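Local coordinates for protein Amy13K (Eubacterium rectale DSM 17629, PDB 6B3P) that binds malto-oligosaccharides, and so probably starch, through two family 26 carbohydrate-binding modules of a cell-surface alpha-amylase from a human gut bacterium, at residues T187-V191 with K202-W208. Numbering follows the deposited sequence.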
ATOM      1  N   THR A 187      -2.238  -1.365  -1.598  1.00 29.80           N
ATOM      2  CA  THR A 187      -1.453  -0.226  -2.058  1.00 30.41           C
ATOM      3  C   THR A 187      -1.829   1.031  -1.280  1.00 29.00           C
ATOM      4  O   THR A 187      -3.010   1.316  -1.081  1.00 27.22           O
ATOM      5  CB  THR A 187      -1.659   0.024  -3.564  1.00 28.88           C
ATOM      6  OG1 THR A 187      -1.291  -1.146  -4.301  1.00 27.88           O
ATOM      7  CG2 THR A 187      -0.824   1.211  -4.051  1.00 32.62           C
ATOM      8  N   GLU A 188      -0.817   1.777  -0.847  1.00 27.77           N
ATOM      9  CA  GLU A 188      -1.033   2.992  -0.072  1.00 32.84           C
ATOM     10  C   GLU A 188      -0.223   4.155  -0.644  1.00 31.22           C
ATOM     11  O   GLU A 188       0.956   4.001  -0.963  1.00 32.80           O
ATOM     12  CB  GLU A 188      -0.664   2.760   1.395  1.00 37.13           C
ATOM     13  CG  GLU A 188      -1.068   3.897   2.323  1.00 41.65           C
ATOM     14  CD  GLU A 188      -0.809   3.579   3.781  1.00 47.63           C
ATOM     15  OE1 GLU A 188       0.007   2.676   4.061  1.00 50.89           O
ATOM     16  OE2 GLU A 188      -1.425   4.231   4.651  1.00 51.02           O
ATOM     17  N   LEU A 189      -0.866   5.314  -0.766  1.00 38.70           N
ATOM     18  CA  LEU A 189      -0.225   6.504  -1.321  1.00 37.86           C
ATOM     19  C   LEU A 189      -0.511   7.747  -0.480  1.00 33.69           C
ATOM     20  O   LEU A 189      -1.514   7.810   0.229  1.00 35.08           O
ATOM     21  CB  LEU A 189      -0.701   6.743  -2.755  1.00 37.15           C
ATOM     22  CG  LEU A 189      -0.428   5.625  -3.762  1.00 41.44           C
ATOM     23  CD1 LEU A 189      -1.207   5.874  -5.042  1.00 40.76           C
ATOM     24  CD2 LEU A 189       1.060   5.518  -4.053  1.00 36.98           C
ATOM     25  N   TRP A 190       0.388   8.725  -0.566  1.00 39.20           N
ATOM     26  CA  TRP A 190       0.218  10.018   0.091  1.00 41.19           C
ATOM     27  C   TRP A 190       0.339  11.131  -0.944  1.00 35.80           C
ATOM     28  O   TRP A 190       1.268  11.132  -1.752  1.00 37.38           O
ATOM     29  CB  TRP A 190       1.259  10.208   1.195  1.00 45.80           C
ATOM     30  CG  TRP A 190       1.099   9.273   2.349  1.00 40.49           C
ATOM     31  CD1 TRP A 190       0.460   9.528   3.527  1.00 44.70           C
ATOM     32  CD2 TRP A 190       1.592   7.931   2.443  1.00 42.44           C
ATOM     33  NE1 TRP A 190       0.521   8.428   4.348  1.00 47.83           N
ATOM     34  CE2 TRP A 190       1.213   7.434   3.706  1.00 50.53           C
ATOM     35  CE3 TRP A 190       2.316   7.103   1.581  1.00 43.29           C
ATOM     36  CZ2 TRP A 190       1.531   6.145   4.127  1.00 46.39           C
ATOM     37  CZ3 TRP A 190       2.634   5.822   2.003  1.00 43.84           C
ATOM     38  CH2 TRP A 190       2.241   5.357   3.263  1.00 39.57           C
ATOM     39  N   VAL A 191      -0.595  12.079  -0.914  1.00 39.02           N
ATOM     40  CA  VAL A 191      -0.617  13.162  -1.894  1.00 45.32           C
ATOM     41  C   VAL A 191      -0.639  14.531  -1.218  1.00 38.54           C
ATOM     42  O   VAL A 191      -1.348  14.741  -0.235  1.00 38.80           O
ATOM     43  CB  VAL A 191      -1.834  13.043  -2.834  1.00 41.24           C
ATOM     44  CG1 VAL A 191      -1.767  14.093  -3.942  1.00 44.87           C
ATOM     45  CG2 VAL A 191      -1.907  11.643  -3.434  1.00 42.88           C
ATOM     46  N   LYS A 202       5.059   7.330  -2.325  1.00 46.09           N
ATOM     47  CA  LYS A 202       4.808   5.900  -2.166  1.00 46.33           C
ATOM     48  C   LYS A 202       5.217   5.414  -0.778  1.00 46.95           C
ATOM     49  O   LYS A 202       4.854   4.313  -0.368  1.00 49.48           O
ATOM     50  CB  LYS A 202       5.547   5.119  -3.252  1.00 36.95           C
ATOM     51  CG  LYS A 202       4.863   5.205  -4.611  1.00 38.91           C
ATOM     52  CD  LYS A 202       5.772   4.799  -5.760  1.00 45.13           C
ATOM     53  CE  LYS A 202       6.000   3.303  -5.793  1.00 53.17           C
ATOM     54  NZ  LYS A 202       6.447   2.850  -7.140  1.00 55.66           N
ATOM     55  N   THR A 203       5.977   6.241  -0.066  1.00 54.89           N
ATOM     56  CA  THR A 203       6.219   6.046   1.361  1.00 54.30           C
ATOM     57  C   THR A 203       5.836   7.338   2.073  1.00 51.63           C
ATOM     58  O   THR A 203       5.928   8.415   1.490  1.00 61.98           O
ATOM     59  CB  THR A 203       7.687   5.683   1.668  1.00 49.96           C
ATOM     60  OG1 THR A 203       8.557   6.693   1.145  1.00 56.93           O
ATOM     61  CG2 THR A 203       8.052   4.336   1.055  1.00 56.59           C
ATOM     62  N   ALA A 204       5.394   7.228   3.321  1.00 50.06           N
ATOM     63  CA  ALA A 204       4.901   8.388   4.064  1.00 54.44           C
ATOM     64  C   ALA A 204       5.936   9.512   4.096  1.00 64.35           C
ATOM     65  O   ALA A 204       7.094   9.278   4.442  1.00 61.43           O
ATOM     66  CB  ALA A 204       4.519   7.989   5.479  1.00 51.04           C
ATOM     67  N   PRO A 205       5.524  10.739   3.730  1.00 72.11           N
ATOM     68  CA  PRO A 205       6.458  11.866   3.748  1.00 69.72           C
ATOM     69  C   PRO A 205       6.613  12.455   5.149  1.00 72.99           C
ATOM     70  O   PRO A 205       5.818  12.136   6.031  1.00 63.14           O
ATOM     71  CB  PRO A 205       5.805  12.863   2.792  1.00 71.87           C
ATOM     72  CG  PRO A 205       4.349  12.629   2.974  1.00 62.64           C
ATOM     73  CD  PRO A 205       4.188  11.153   3.261  1.00 65.85           C
ATOM     74  N   ASP A 206       7.625  13.296   5.345  1.00 72.56           N
ATOM     75  CA  ASP A 206       7.865  13.938   6.638  1.00 71.79           C
ATOM     76  C   ASP A 206       6.614  14.646   7.158  1.00 67.26           C
ATOM     77  O   ASP A 206       6.418  14.785   8.366  1.00 72.92           O
ATOM     78  CB  ASP A 206       9.015  14.939   6.528  1.00 71.35           C
ATOM     79  CG  ASP A 206      10.346  14.272   6.242  1.00 82.70           C
ATOM     80  OD1 ASP A 206      10.347  13.130   5.737  1.00 87.53           O
ATOM     81  OD2 ASP A 206      11.394  14.893   6.518  1.00 92.82           O
ATOM     82  N   SER A 207       5.776  15.094   6.229  1.00 65.26           N
ATOM     83  CA  SER A 207       4.524  15.762   6.565  1.00 63.16           C
ATOM     84  C   SER A 207       3.528  14.827   7.254  1.00 65.72           C
ATOM     85  O   SER A 207       2.569  15.280   7.879  1.00 59.24           O
ATOM     86  CB  SER A 207       3.893  16.348   5.301  1.00 58.28           C
ATOM     87  OG  SER A 207       2.629  16.911   5.593  1.00 72.86           O
ATOM     88  N   TRP A 208       3.758  13.525   7.134  1.00 74.70           N
ATOM     89  CA  TRP A 208       2.910  12.525   7.773  1.00 72.83           C
ATOM     90  C   TRP A 208       3.422  12.267   9.187  1.00 80.85           C
ATOM     91  O   TRP A 208       4.405  11.554   9.385  1.00 78.70           O
ATOM     92  CB  TRP A 208       2.896  11.243   6.938  1.00 70.94           C
ATOM     93  CG  TRP A 208       2.007  10.144   7.434  1.00 64.34           C
ATOM     94  CD1 TRP A 208       2.394   9.031   8.116  1.00 58.50           C
ATOM     95  CD2 TRP A 208       0.588  10.036   7.258  1.00 57.55           C
ATOM     96  NE1 TRP A 208       1.307   8.239   8.386  1.00 56.77           N
ATOM     97  CE2 TRP A 208       0.184   8.833   7.870  1.00 56.78           C
ATOM     98  CE3 TRP A 208      -0.380  10.840   6.649  1.00 52.84           C
ATOM     99  CZ2 TRP A 208      -1.144   8.415   7.893  1.00 52.14           C
ATOM    100  CZ3 TRP A 208      -1.700  10.424   6.673  1.00 51.33           C
ATOM    101  CH2 TRP A 208      -2.069   9.221   7.291  1.00 50.30           C
TER
HETATM  102  O   HOH W   1       3.008   2.666  -2.084  1.00 40.91           O
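L189 and K202 bring the two backbones nearest, with CA atoms 5.1 Å apart, where the chain leaves the antiparallel edge strand 199-201 beside strand 188-192 in the beta-sandwich of the second CBM26 module. No direct hydrogen bond joins the segments; a water donates to E188 O and K202 O instead, bridging the two carbonyls where the strand pairing has ended. Beyond it, 203-208 passes across one face and along the edge of the W190 indole and closes in a type I turn from P205 to W208, tied by W208 N to P205 O.

With chi1 at -67°, CG of W190 lies anti to the carbonyl carbon and the ring lays its face against A204, whose N is 3.4 Å from W190 CZ3 and whose CB sits 3.9 Å from the centroid of the six-membered ring. P205 CD packs off-centre against the five-membered ring, and E188 CG lies over the rim of the opposite face, its OE2 hydrogen-bonded to H106 NE2. W208, also packed on H106 and H147, meets W190 in a T-shaped stack, planes at 67°: the indole edge of W190 is turned to the face of W208, with NE1 over the ring's centre and 3.3 Å from W208 CD2. Replacing W190 with an alanine would probably open a gap against A204 and P205 and leave the face of W208 without the indole edge it meets. The L189 and K202 side chains lie side by side, CD2 of L189 3.9 Å from CG of K202, while K202 NZ forms a salt bridge with D2 OD2 of the first module.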